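Local structure of programmed cell death 6-interacting protein (Homo sapiens, 5WA1) at residues E165-A170 against Q217-L222; K172-A177 against L210-Q215; A241-G246 against I353-L358; K269-Q274 against A302-T307; M273-E278 against K319-K324. The protein binds CHMP4 subunits of ESCRT-III through its Bro1 domain, the part in this structure, and acts in endocytosis, multivesicular body biogenesis, membrane repair, cytokinesis and apoptosis. All coordinates share one frame; numbering follows the deposited sequence.

Contact 1 of 5, residues E165-A170 against Q217-L222; sequences EGLKIA and QEVFFL
The backbone oxygen Leu167 O is met by methyl CG1 of Val219 at 3.2 Å, a close van der Waals touch that brings the two helices together where their CA atoms, those of Leu167 and Val219, lie 6.3 Å apart. Everything else in the contact is carbon against carbon. Val219 divides its two methyls between two residues of the facing helix: CG1, anti to the backbone N (chi1 170°), reaches Leu167, while CG2 goes to Ala170 one turn on, with Val219 CG2 4.0 Å from Ala170 CB. Leu167 and Val219 lie alongside each other and point in opposite directions, and Leu167 CD2 comes to 3.8 Å from Val219 CG1. The same Leu167 CD2 also rests 3.9 Å from Leu222 CB, where the two leucine side chains meet nearly at a right angle. One leucine methyl is thus shared by residues on successive turns of segment 217-222. The axes run nearly antiparallel (160°) and are 9.5 Å apart at closest approach. Beside the contact, the ring of Phe220 stands edge-to-face to an aromatic side chain of the bound peptide, and Leu167 and Lys168 also pack on an aromatic side chain of the peptide. Helices 164-191 and 202-226 therefore both contribute to the peptide site. Away from helix 164-191, Glu218 forms a salt bridge with Lys269, and Phe221 packs on Met273 and Asn276, tying helix 202-226 to helix 262-287; Phe221 also touches Ile234 of helix 231-252.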
# COMPACT_ATOMS: atom_id res chain seq x y z
N GLU A 165 -16.52 4.45 -7.25
CA GLU A 165 -15.45 4.04 -8.16
C GLU A 165 -14.09 4.45 -7.62
O GLU A 165 -13.12 3.68 -7.73
CB GLU A 165 -15.71 4.64 -9.54
CG GLU A 165 -14.93 3.99 -10.67
CD GLU A 165 -15.05 2.47 -10.66
OE1 GLU A 165 -14.06 1.80 -10.32
OE2 GLU A 165 -16.15 1.96 -10.98
N GLY A 166 -13.99 5.64 -7.03
CA GLY A 166 -12.75 6.04 -6.37
C GLY A 166 -12.38 5.11 -5.23
O GLY A 166 -11.21 4.75 -5.06
N LEU A 167 -13.37 4.71 -4.43
CA LEU A 167 -13.11 3.75 -3.36
C LEU A 167 -12.60 2.42 -3.92
O LEU A 167 -11.65 1.83 -3.38
CB LEU A 167 -14.39 3.53 -2.53
CG LEU A 167 -14.78 4.63 -1.55
CD1 LEU A 167 -16.25 4.48 -1.14
CD2 LEU A 167 -13.88 4.61 -0.32
N LYS A 168 -13.22 1.94 -5.00
CA LYS A 168 -12.80 0.67 -5.58
C LYS A 168 -11.40 0.75 -6.18
O LYS A 168 -10.61 -0.19 -6.05
CB LYS A 168 -13.83 0.23 -6.63
CG LYS A 168 -13.64 -1.18 -7.16
CD LYS A 168 -14.97 -1.78 -7.67
CE LYS A 168 -15.65 -0.89 -8.71
NZ LYS A 168 -16.82 -1.55 -9.38
N ILE A 169 -11.07 1.87 -6.83
CA ILE A 169 -9.71 2.06 -7.34
C ILE A 169 -8.71 2.02 -6.19
O ILE A 169 -7.67 1.35 -6.27
CB ILE A 169 -9.61 3.37 -8.13
CG1 ILE A 169 -10.40 3.27 -9.43
CG2 ILE A 169 -8.14 3.73 -8.39
CD1 ILE A 169 -10.50 4.57 -10.22
N ALA A 170 -9.00 2.74 -5.10
CA ALA A 170 -8.07 2.77 -3.98
C ALA A 170 -7.93 1.39 -3.34
O ALA A 170 -6.81 0.98 -3.00
CB ALA A 170 -8.55 3.79 -2.93
N GLN A 217 -7.85 -2.02 3.99
CA GLN A 217 -8.92 -2.34 4.94
C GLN A 217 -9.70 -1.09 5.34
O GLN A 217 -10.93 -1.13 5.47
CB GLN A 217 -8.34 -3.04 6.17
CG GLN A 217 -9.37 -3.39 7.28
CD GLN A 217 -10.29 -4.56 6.91
OE1 GLN A 217 -9.99 -5.33 5.99
NE2 GLN A 217 -11.41 -4.69 7.63
N GLU A 218 -9.00 0.04 5.51
CA GLU A 218 -9.70 1.28 5.82
C GLU A 218 -10.66 1.68 4.72
O GLU A 218 -11.75 2.21 4.99
CB GLU A 218 -8.68 2.40 6.08
CG GLU A 218 -9.34 3.74 6.42
CD GLU A 218 -8.31 4.85 6.60
OE1 GLU A 218 -7.11 4.57 6.47
OE2 GLU A 218 -8.71 6.00 6.87
N VAL A 219 -10.26 1.47 3.45
CA VAL A 219 -11.14 1.80 2.34
C VAL A 219 -12.40 0.95 2.39
O VAL A 219 -13.50 1.43 2.10
CB VAL A 219 -10.40 1.63 1.00
CG1 VAL A 219 -11.38 1.72 -0.16
CG2 VAL A 219 -9.32 2.69 0.85
N PHE A 220 -12.27 -0.33 2.76
CA PHE A 220 -13.46 -1.16 2.90
C PHE A 220 -14.36 -0.67 4.03
O PHE A 220 -15.58 -0.77 3.94
CB PHE A 220 -13.08 -2.62 3.11
CG PHE A 220 -12.85 -3.37 1.83
CD1 PHE A 220 -13.90 -3.99 1.19
CD2 PHE A 220 -11.59 -3.42 1.26
CE1 PHE A 220 -13.71 -4.66 -0.00
CE2 PHE A 220 -11.38 -4.10 0.07
CZ PHE A 220 -12.44 -4.72 -0.56
N PHE A 221 -13.76 -0.14 5.10
CA PHE A 221 -14.56 0.46 6.16
C PHE A 221 -15.31 1.68 5.64
O PHE A 221 -16.50 1.86 5.91
CB PHE A 221 -13.65 0.81 7.35
CG PHE A 221 -14.21 1.87 8.26
CD1 PHE A 221 -15.11 1.55 9.25
CD2 PHE A 221 -13.83 3.20 8.11
CE1 PHE A 221 -15.64 2.53 10.08
CE2 PHE A 221 -14.36 4.19 8.92
CZ PHE A 221 -15.27 3.85 9.92
N LEU A 222 -14.63 2.53 4.86
CA LEU A 222 -15.28 3.70 4.28
C LEU A 222 -16.39 3.29 3.31
O LEU A 222 -17.45 3.93 3.26
CB LEU A 222 -14.25 4.59 3.59
CG LEU A 222 -13.24 5.24 4.53
CD1 LEU A 222 -12.17 5.97 3.74
CD2 LEU A 222 -13.93 6.20 5.49

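Contact 2 of 5, residues K172-A177 against L210-Q215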
# COMPACT_ATOMS: atom_id res chain seq x y z
N LYS A 172 -8.28 -1.56 -4.74
CA LYS A 172 -7.50 -2.40 -5.63
C LYS A 172 -6.03 -2.01 -5.63
O LYS A 172 -5.15 -2.88 -5.57
CB LYS A 172 -8.09 -2.33 -7.05
CG LYS A 172 -7.51 -3.33 -8.04
CD LYS A 172 -8.43 -3.48 -9.27
CE LYS A 172 -9.88 -3.69 -8.84
NZ LYS A 172 -10.85 -3.65 -9.98
N HIS A 173 -5.73 -0.71 -5.66
CA HIS A 173 -4.34 -0.28 -5.75
C HIS A 173 -3.57 -0.47 -4.44
O HIS A 173 -2.37 -0.80 -4.48
CB HIS A 173 -4.28 1.17 -6.22
CG HIS A 173 -4.48 1.33 -7.71
ND1 HIS A 173 -5.58 0.83 -8.37
CD2 HIS A 173 -3.71 1.92 -8.65
CE1 HIS A 173 -5.48 1.12 -9.66
NE2 HIS A 173 -4.35 1.77 -9.85
N TYR A 174 -4.22 -0.28 -3.29
CA TYR A 174 -3.56 -0.54 -2.01
C TYR A 174 -3.23 -2.02 -1.85
O TYR A 174 -2.16 -2.37 -1.35
CB TYR A 174 -4.43 -0.07 -0.84
CG TYR A 174 -4.42 1.42 -0.62
CD1 TYR A 174 -3.23 2.14 -0.62
CD2 TYR A 174 -5.62 2.10 -0.37
CE1 TYR A 174 -3.23 3.52 -0.41
CE2 TYR A 174 -5.62 3.47 -0.17
CZ TYR A 174 -4.42 4.17 -0.19
OH TYR A 174 -4.42 5.53 0.02
N GLN A 175 -4.13 -2.90 -2.29
CA GLN A 175 -3.84 -4.33 -2.19
C GLN A 175 -2.74 -4.74 -3.17
O GLN A 175 -1.92 -5.60 -2.85
CB GLN A 175 -5.12 -5.14 -2.43
CG GLN A 175 -6.09 -5.03 -1.25
CD GLN A 175 -7.37 -5.79 -1.52
OE1 GLN A 175 -7.52 -6.95 -1.13
NE2 GLN A 175 -8.30 -5.15 -2.22
N PHE A 176 -2.72 -4.13 -4.36
CA PHE A 176 -1.61 -4.36 -5.27
C PHE A 176 -0.29 -3.89 -4.66
O PHE A 176 0.69 -4.64 -4.63
CB PHE A 176 -1.85 -3.66 -6.61
CG PHE A 176 -0.63 -3.66 -7.48
CD1 PHE A 176 -0.31 -4.76 -8.24
CD2 PHE A 176 0.25 -2.58 -7.47
CE1 PHE A 176 0.85 -4.79 -9.03
CE2 PHE A 176 1.41 -2.59 -8.24
CZ PHE A 176 1.70 -3.70 -9.02
N ALA A 177 -0.25 -2.65 -4.16
CA ALA A 177 0.97 -2.14 -3.55
C ALA A 177 1.41 -3.02 -2.40
O ALA A 177 2.60 -3.34 -2.27
CB ALA A 177 0.78 -0.70 -3.08
N LEU A 210 2.50 -3.80 4.99
CA LEU A 210 1.46 -3.76 6.01
C LEU A 210 0.71 -2.43 6.01
O LEU A 210 -0.51 -2.39 6.21
CB LEU A 210 2.08 -4.04 7.37
CG LEU A 210 1.13 -4.06 8.56
CD1 LEU A 210 -0.08 -4.95 8.29
CD2 LEU A 210 1.91 -4.55 9.77
N ILE A 211 1.42 -1.31 5.80
CA ILE A 211 0.74 -0.02 5.74
C ILE A 211 -0.30 0.00 4.62
O ILE A 211 -1.42 0.48 4.80
CB ILE A 211 1.77 1.12 5.57
CG1 ILE A 211 2.64 1.25 6.82
CG2 ILE A 211 1.06 2.44 5.23
CD1 ILE A 211 3.84 2.18 6.64
N MET A 212 0.08 -0.51 3.44
CA MET A 212 -0.85 -0.54 2.32
C MET A 212 -2.01 -1.48 2.58
O MET A 212 -3.15 -1.21 2.17
CB MET A 212 -0.12 -0.95 1.04
CG MET A 212 1.00 -0.00 0.62
SD MET A 212 0.41 1.68 0.32
CE MET A 212 1.71 2.67 1.05
N LEU A 213 -1.74 -2.60 3.25
CA LEU A 213 -2.83 -3.50 3.60
C LEU A 213 -3.80 -2.83 4.58
O LEU A 213 -5.02 -2.97 4.43
CB LEU A 213 -2.28 -4.79 4.19
CG LEU A 213 -3.30 -5.93 4.30
CD1 LEU A 213 -3.62 -6.49 2.93
CD2 LEU A 213 -2.78 -7.02 5.22
N ALA A 214 -3.28 -2.10 5.57
CA ALA A 214 -4.13 -1.36 6.50
C ALA A 214 -4.99 -0.34 5.76
O ALA A 214 -6.17 -0.16 6.09
CB ALA A 214 -3.28 -0.64 7.55
N GLN A 215 -4.41 0.35 4.78
CA GLN A 215 -5.17 1.37 4.09
C GLN A 215 -6.22 0.75 3.19
O GLN A 215 -7.31 1.32 3.04
CB GLN A 215 -4.22 2.31 3.35
CG GLN A 215 -3.42 3.11 4.38
CD GLN A 215 -2.49 4.19 3.84
OE1 GLN A 215 -2.25 5.18 4.53
NE2 GLN A 215 -1.94 4.00 2.64
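The ring of Tyr174 takes Gln215 CB squarely over one face: that carbon sits 3.8 Å from the ring centroid and only 3° off the normal, a CH-pi contact. At the ring edge lies Met212 SD, 5.0 Å from the centroid and 74° off the normal, in a Met-aromatic arrangement in which the nearest ring atom, Tyr174 CD1, is 3.8 Å from Met212 SD. Gln215 runs on extended past its CG, and its amide lies over the rim of the same face, tilted, with Gln215 NE2 3.3 Å from Tyr174 CE1 and the planes 56° apart. The amide is fixed from beyond the contact, since Gln215 OE1 accepts a hydrogen bond from Ile26 N near the start of the chain. Met212 sets out toward the opposing helix; the bend at chi2 swings the sulfur to the tyrosine edge, and chi3 then leads the terminal methyl away, while Met212 CG packs 3.8 Å from Ala177 CB. Closer to the backbones, Tyr174 O lies 3.4 Å from Met212 CB, and the CA atoms of these two residues are 5.1 Å apart. The small Ala177 and the flat tyrosine laid against the partner helix go with an axis separation of 7.8 Å, tight for two helices. On its other contacts Tyr174 reaches Ala156 and Ala157 of helix 137-157, so the ring lies in the buried core. Nearly antiparallel helices packed through one alanine, a methionine, a glutamine and a tyrosine ring fit the mainly helical, TPR-related solenoid of the Bro1 domain.

Contact 3 of 5, residues A241-G246 against I353-L358; sequences AADYFG and IGKATL
Lys355 NZ gives a hydrogen bond to Asp243 OD2 at 2.6 Å, a salt bridge. The ammonium approaches the syn side of the carboxylate, tilted 27° out of its plane, and Lys355 CE follows it in, 3.1 Å from Asp243 OD2. Next to Asp243 on the helix, Tyr244 OH is hydrogen-bonded at 2.9 Å to Thr357 OG1, two residues on from Lys355, with Thr357 OG1 standing at the edge of the phenol ring near its plane. The lysine reaches Asp243 as a straight chain beyond CG. Thr357 turns OG1 to the tyrosine by setting it anti to the backbone N (chi1 166°). The pair of bonds pins an extended loop across helix 231-252, alternate residues of the loop, Lys355 and Thr357, each giving a polar atom to that helix. This is the segment that follows helix 319-340 and runs back over the helical Bro1 domain. Further out, the loop backbone is held by Gln217 of helix 202-226, whose NE2 donates to Ala356 O and whose OE1 accepts from Leu358 N. Asn239 ND2 donates to Gly354 O, and Ala356 shares backbone hydrogen bonding with Lys236. Ala356 and Leu358 pack on apolar side chains of the bound peptide.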
# COMPACT_ATOMS: atom_id res chain seq x y z
N ALA A 241 -9.04 -3.00 10.85
CA ALA A 241 -8.13 -1.95 10.40
C ALA A 241 -7.26 -1.46 11.55
O ALA A 241 -6.07 -1.16 11.36
CB ALA A 241 -8.93 -0.80 9.80
N ALA A 242 -7.83 -1.38 12.75
CA ALA A 242 -7.05 -0.99 13.92
C ALA A 242 -5.90 -1.95 14.15
O ALA A 242 -4.78 -1.53 14.44
CB ALA A 242 -7.97 -0.92 15.16
N ASP A 243 -6.16 -3.26 14.02
CA ASP A 243 -5.10 -4.25 14.18
C ASP A 243 -3.98 -4.04 13.16
O ASP A 243 -2.79 -4.15 13.50
CB ASP A 243 -5.66 -5.66 14.04
CG ASP A 243 -6.04 -6.26 15.37
OD1 ASP A 243 -6.22 -5.49 16.34
OD2 ASP A 243 -6.16 -7.50 15.44
N TYR A 244 -4.34 -3.74 11.90
CA TYR A 244 -3.31 -3.55 10.87
C TYR A 244 -2.50 -2.29 11.12
O TYR A 244 -1.27 -2.30 10.99
CB TYR A 244 -3.96 -3.45 9.48
CG TYR A 244 -4.50 -4.73 8.91
CD1 TYR A 244 -3.82 -5.93 9.08
CD2 TYR A 244 -5.68 -4.72 8.18
CE1 TYR A 244 -4.32 -7.11 8.52
CE2 TYR A 244 -6.18 -5.89 7.63
CZ TYR A 244 -5.50 -7.07 7.80
OH TYR A 244 -6.01 -8.22 7.24
N PHE A 245 -3.18 -1.17 11.42
CA PHE A 245 -2.44 0.05 11.74
C PHE A 245 -1.58 -0.12 12.97
O PHE A 245 -0.45 0.41 13.03
CB PHE A 245 -3.41 1.22 11.93
CG PHE A 245 -3.92 1.78 10.64
CD1 PHE A 245 -3.06 2.38 9.73
CD2 PHE A 245 -5.26 1.70 10.32
CE1 PHE A 245 -3.54 2.89 8.53
CE2 PHE A 245 -5.75 2.22 9.14
CZ PHE A 245 -4.88 2.81 8.23
N GLY A 246 -2.08 -0.85 13.97
CA GLY A 246 -1.29 -1.07 15.18
C GLY A 246 -0.03 -1.87 14.92
O GLY A 246 1.05 -1.52 15.38
N ILE A 353 -14.94 -6.74 20.47
CA ILE A 353 -15.48 -6.59 19.12
C ILE A 353 -14.74 -7.56 18.21
O ILE A 353 -13.52 -7.72 18.31
CB ILE A 353 -15.35 -5.14 18.64
CG1 ILE A 353 -16.08 -4.19 19.61
CG2 ILE A 353 -15.87 -4.99 17.22
CD1 ILE A 353 -15.78 -2.71 19.39
N GLY A 354 -15.48 -8.23 17.34
CA GLY A 354 -14.88 -9.14 16.39
C GLY A 354 -14.06 -8.40 15.34
O GLY A 354 -13.90 -7.18 15.37
N LYS A 355 -13.54 -9.17 14.39
CA LYS A 355 -12.69 -8.64 13.33
C LYS A 355 -13.08 -9.28 12.01
O LYS A 355 -13.30 -10.49 11.94
CB LYS A 355 -11.20 -8.91 13.61
CG LYS A 355 -10.63 -7.96 14.66
CD LYS A 355 -9.37 -8.48 15.30
CE LYS A 355 -9.03 -7.62 16.50
NZ LYS A 355 -7.90 -8.18 17.29
N ALA A 356 -13.18 -8.46 10.96
CA ALA A 356 -13.45 -8.96 9.61
C ALA A 356 -12.45 -8.36 8.64
O ALA A 356 -12.42 -7.14 8.45
CB ALA A 356 -14.88 -8.62 9.18
N THR A 357 -11.64 -9.21 8.00
CA THR A 357 -10.64 -8.76 7.05
C THR A 357 -11.17 -8.97 5.63
O THR A 357 -11.54 -10.09 5.26
CB THR A 357 -9.31 -9.49 7.25
OG1 THR A 357 -8.46 -9.29 6.11
CG2 THR A 357 -9.52 -10.98 7.47
N LEU A 358 -11.23 -7.89 4.86
CA LEU A 358 -11.68 -7.91 3.48
C LEU A 358 -10.55 -7.78 2.47
O LEU A 358 -10.81 -7.71 1.27
CB LEU A 358 -12.68 -6.77 3.24
CG LEU A 358 -14.17 -7.09 3.46
CD1 LEU A 358 -14.67 -7.93 2.30
CD2 LEU A 358 -14.38 -7.83 4.76

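Contact 4 of 5, residues K269-Q274 against A302-T307; sequences KHCIMQ and AELIKT
Leu304 and Gln274 meet at about a right angle, the leucine pushing its two methyls against the glutamine chain. Leu304 CD1 lies 3.7 Å from Gln274 CB, near the root of that chain. Leu304 CD2 reaches the amide end, 3.8 Å from Gln274 OE1. Cys271, one turn earlier, meets the same leucine: Leu304 CB is 4.0 Å from Cys271 O, and Leu304 CD2 is 4.4 Å from Cys271 CB. Leu304 thus packs on both Cys271 and Gln274 and buries the most surface of any residue in the contact. A second, lighter meeting lies beside it, where Ile305 turns CD1 by its chi2 of -53° toward Ile272, its CD1 4.2 Å from Ile272 CG1, the two side chains meeting at a slant. Within helix 291-311, Thr307 OG1 donates to Glu303 O at 2.9 Å, and Thr307 N reaches that same oxygen from the opposite face of the carbonyl plane. The axes of these short segments lie 8.7 Å apart at 156°, as expected of a hairpin between helices 262-287 and 291-311, which are consecutive in the chain. Ile272 and Cys271 also touch Val308, and Val316 and Val318 adjoin Ile272. The contact is mainly van der Waals, carbon on carbon and carbon on oxygen, and polar bonding such as that of Thr307 stays within one helix.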
# COMPACT_ATOMS: atom_id res chain seq x y z
N LYS A 269 -4.23 6.67 13.24
CA LYS A 269 -5.21 5.82 12.57
C LYS A 269 -5.53 4.57 13.38
O LYS A 269 -6.67 4.10 13.35
CB LYS A 269 -4.70 5.43 11.17
CG LYS A 269 -4.78 6.54 10.13
CD LYS A 269 -6.06 6.48 9.34
CE LYS A 269 -6.07 7.54 8.24
NZ LYS A 269 -5.46 7.02 6.99
N HIS A 270 -4.55 4.02 14.10
CA HIS A 270 -4.82 2.92 15.02
C HIS A 270 -5.89 3.32 16.05
O HIS A 270 -6.88 2.60 16.25
CB HIS A 270 -3.52 2.51 15.70
CG HIS A 270 -3.67 1.50 16.80
ND1 HIS A 270 -4.15 0.22 16.58
CD2 HIS A 270 -3.38 1.57 18.12
CE1 HIS A 270 -4.16 -0.44 17.72
NE2 HIS A 270 -3.70 0.35 18.67
N CYS A 271 -5.74 4.49 16.65
CA CYS A 271 -6.71 4.94 17.65
C CYS A 271 -8.02 5.38 17.02
O CYS A 271 -9.09 5.16 17.60
CB CYS A 271 -6.11 6.08 18.48
SG CYS A 271 -4.69 5.61 19.47
N ILE A 272 -7.98 6.03 15.84
CA ILE A 272 -9.21 6.43 15.18
C ILE A 272 -10.02 5.20 14.79
O ILE A 272 -11.25 5.20 14.89
CB ILE A 272 -8.93 7.31 13.95
CG1 ILE A 272 -8.43 8.69 14.39
CG2 ILE A 272 -10.19 7.45 13.07
CD1 ILE A 272 -7.73 9.46 13.26
N MET A 273 -9.35 4.16 14.35
CA MET A 273 -10.07 2.98 13.97
C MET A 273 -10.67 2.29 15.20
O MET A 273 -11.76 1.84 15.14
CB MET A 273 -9.24 2.07 13.12
CG MET A 273 -8.95 2.58 11.72
SD MET A 273 -10.35 3.15 10.75
CE MET A 273 -11.13 1.64 10.35
N GLN A 274 -9.93 2.20 16.29
CA GLN A 274 -10.51 1.63 17.50
C GLN A 274 -11.74 2.42 17.95
O GLN A 274 -12.74 1.84 18.34
CB GLN A 274 -9.48 1.58 18.63
CG GLN A 274 -8.37 0.54 18.42
CD GLN A 274 -7.59 0.23 19.69
OE1 GLN A 274 -7.53 1.05 20.60
NE2 GLN A 274 -7.02 -0.96 19.75
N ALA A 302 -14.65 8.28 23.01
CA ALA A 302 -14.32 9.66 23.34
C ALA A 302 -12.91 9.78 23.88
O ALA A 302 -12.17 10.72 23.54
CB ALA A 302 -15.33 10.21 24.36
N GLU A 303 -12.50 8.83 24.72
CA GLU A 303 -11.16 8.84 25.28
C GLU A 303 -10.11 8.68 24.19
O GLU A 303 -9.11 9.41 24.16
CB GLU A 303 -11.05 7.72 26.31
CG GLU A 303 -9.82 7.74 27.19
CD GLU A 303 -9.95 6.78 28.35
OE1 GLU A 303 -10.97 6.05 28.40
OE2 GLU A 303 -9.05 6.76 29.22
N LEU A 304 -10.33 7.72 23.28
CA LEU A 304 -9.41 7.50 22.16
C LEU A 304 -9.30 8.73 21.27
O LEU A 304 -8.20 9.12 20.86
CB LEU A 304 -9.88 6.29 21.34
CG LEU A 304 -9.71 4.93 22.01
CD1 LEU A 304 -10.56 3.86 21.31
CD2 LEU A 304 -8.22 4.53 22.01
N ILE A 305 -10.44 9.37 20.97
CA ILE A 305 -10.44 10.52 20.08
C ILE A 305 -9.83 11.74 20.76
O ILE A 305 -9.14 12.55 20.11
CB ILE A 305 -11.87 10.78 19.56
CG1 ILE A 305 -12.21 9.76 18.48
CG2 ILE A 305 -12.02 12.18 19.00
CD1 ILE A 305 -11.17 9.69 17.36
N LYS A 306 -10.05 11.90 22.07
CA LYS A 306 -9.39 12.98 22.80
C LYS A 306 -7.87 12.82 22.77
O LYS A 306 -7.14 13.80 22.63
CB LYS A 306 -9.88 13.01 24.25
CG LYS A 306 -9.28 14.12 25.10
CD LYS A 306 -9.86 14.10 26.50
CE LYS A 306 -9.06 14.96 27.46
NZ LYS A 306 -9.51 14.76 28.87
N THR A 307 -7.38 11.58 22.89
CA THR A 307 -5.93 11.36 22.87
C THR A 307 -5.35 11.68 21.50
O THR A 307 -4.24 12.22 21.40
CB THR A 307 -5.62 9.92 23.27
OG1 THR A 307 -6.20 9.64 24.55
CG2 THR A 307 -4.13 9.70 23.37

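Contact 5 of 5, residues M273-E278 against K319-K324; sequences MQANAE and KDFSDK
Segments 273-278 and 319-324 are both helical but stand well apart, the nearest CA atoms, Asn276 and Phe321, being 9.0 Å from each other. The ring of Phe321 bridges that distance. With CG anti to the backbone N (chi1 -168°), the phenyl projects from helix 319-340 and brings its far atoms CE2 and CZ to helix 262-287. Phe321 CE2 lies 3.9 Å from Ala275 CB, and Phe321 CZ is 4.0 Å from Ala275 O. Asn276 lies next to the ring and completes the landing place. Within helix 319-340, Lys319 NZ and Asp323 OD2 form a salt bridge at 3.5 Å, four residues apart. Ile305 of helix 291-311 packs on both Ala275 and Phe321, so three helices meet round this phenylalanine. Glu278, one turn beyond Ala275, is held by a salt bridge to Arg297 and a hydrogen bond to His300. A single large apolar ring set against a methyl and the Asn276 side chain makes this join depend on van der Waals fit, while the charged groups of helix 319-340 named here pair on its own surface.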
# COMPACT_ATOMS: atom_id res chain seq x y z
N MET A 273 -9.35 4.16 14.35
CA MET A 273 -10.07 2.98 13.97
C MET A 273 -10.67 2.29 15.20
O MET A 273 -11.76 1.84 15.14
CB MET A 273 -9.24 2.07 13.12
CG MET A 273 -8.95 2.58 11.72
SD MET A 273 -10.35 3.15 10.75
CE MET A 273 -11.13 1.64 10.35
N GLN A 274 -9.93 2.20 16.29
CA GLN A 274 -10.51 1.63 17.50
C GLN A 274 -11.74 2.42 17.95
O GLN A 274 -12.74 1.84 18.34
CB GLN A 274 -9.48 1.58 18.63
CG GLN A 274 -8.37 0.54 18.42
CD GLN A 274 -7.59 0.23 19.69
OE1 GLN A 274 -7.53 1.05 20.60
NE2 GLN A 274 -7.02 -0.96 19.75
N ALA A 275 -11.67 3.75 17.86
CA ALA A 275 -12.82 4.59 18.21
C ALA A 275 -14.00 4.36 17.26
O ALA A 275 -15.16 4.36 17.70
CB ALA A 275 -12.39 6.07 18.20
N ASN A 276 -13.73 4.19 15.97
CA ASN A 276 -14.80 3.86 15.04
C ASN A 276 -15.45 2.53 15.38
O ASN A 276 -16.67 2.39 15.28
CB ASN A 276 -14.28 3.82 13.60
CG ASN A 276 -14.11 5.18 13.00
OD1 ASN A 276 -13.03 5.54 12.54
ND2 ASN A 276 -15.18 5.94 12.97
N ALA A 277 -14.64 1.55 15.76
CA ALA A 277 -15.19 0.25 16.15
C ALA A 277 -16.10 0.41 17.38
O ALA A 277 -17.21 -0.14 17.41
CB ALA A 277 -14.05 -0.72 16.46
N GLU A 278 -15.64 1.14 18.39
CA GLU A 278 -16.45 1.32 19.60
C GLU A 278 -17.70 2.14 19.31
O GLU A 278 -18.77 1.89 19.89
CB GLU A 278 -15.62 2.00 20.69
CG GLU A 278 -14.52 1.15 21.30
CD GLU A 278 -15.06 0.02 22.19
OE1 GLU A 278 -16.29 -0.20 22.23
OE2 GLU A 278 -14.23 -0.65 22.85
N LYS A 319 -12.38 16.65 14.66
CA LYS A 319 -13.33 17.50 15.38
C LYS A 319 -14.76 17.04 15.16
O LYS A 319 -15.54 16.95 16.12
CB LYS A 319 -13.18 18.97 14.96
CG LYS A 319 -14.27 19.86 15.57
CD LYS A 319 -14.24 21.27 15.01
CE LYS A 319 -15.47 22.05 15.44
NZ LYS A 319 -15.62 22.10 16.92
N ASP A 320 -15.13 16.75 13.91
CA ASP A 320 -16.50 16.35 13.62
C ASP A 320 -16.85 15.02 14.28
O ASP A 320 -17.94 14.87 14.86
CB ASP A 320 -16.70 16.26 12.10
CG ASP A 320 -16.74 17.64 11.44
OD1 ASP A 320 -16.39 18.63 12.10
OD2 ASP A 320 -17.12 17.71 10.25
N PHE A 321 -15.94 14.05 14.20
CA PHE A 321 -16.14 12.77 14.89
C PHE A 321 -16.23 12.97 16.40
O PHE A 321 -17.07 12.34 17.07
CB PHE A 321 -14.98 11.84 14.54
CG PHE A 321 -15.20 10.41 14.94
CD1 PHE A 321 -16.47 9.88 15.07
CD2 PHE A 321 -14.11 9.59 15.17
CE1 PHE A 321 -16.65 8.56 15.44
CE2 PHE A 321 -14.28 8.26 15.54
CZ PHE A 321 -15.56 7.75 15.67
N SER A 322 -15.40 13.86 16.95
CA SER A 322 -15.42 14.11 18.39
C SER A 322 -16.76 14.66 18.84
O SER A 322 -17.30 14.24 19.87
CB SER A 322 -14.29 15.08 18.75
OG SER A 322 -14.14 15.18 20.15
N ASP A 323 -17.32 15.61 18.07
CA ASP A 323 -18.63 16.19 18.40
C ASP A 323 -19.74 15.15 18.28
O ASP A 323 -20.68 15.15 19.09
CB ASP A 323 -18.91 17.37 17.47
CG ASP A 323 -17.93 18.50 17.66
OD1 ASP A 323 -17.28 18.56 18.72
OD2 ASP A 323 -17.81 19.34 16.73
N LYS A 324 -19.66 14.28 17.28
CA LYS A 324 -20.66 13.23 17.12
C LYS A 324 -20.67 12.30 18.33
O LYS A 324 -21.73 11.97 18.88
CB LYS A 324 -20.40 12.45 15.83
CG LYS A 324 -21.44 11.39 15.52
CD LYS A 324 -21.26 10.84 14.11
CE LYS A 324 -19.92 10.13 13.93
NZ LYS A 324 -19.72 9.67 12.53

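All five contacts lie in the Bro1 domain, built on helices 164-191 to 319-340 and the loop after them. Contacts 1 and 2, centres 10 Å apart, join the same helix pair, contact 2 nested in the loop closed by contact 1. Contact 3 follows in series and closes a longer loop that contains contacts 4 and 5. These two, with centres about 7 Å apart, share Met273 and Gln274 on helix 262-287. Contacts 2 and 5 are about 23 Å apart between centres and do not touch. Contact 3 touches all four others. Contacts 1 to 3 lie by the bound peptide, while contacts 4 and 5 lie farther along the array, within a domain whose later part is assigned to CHMP4 binding.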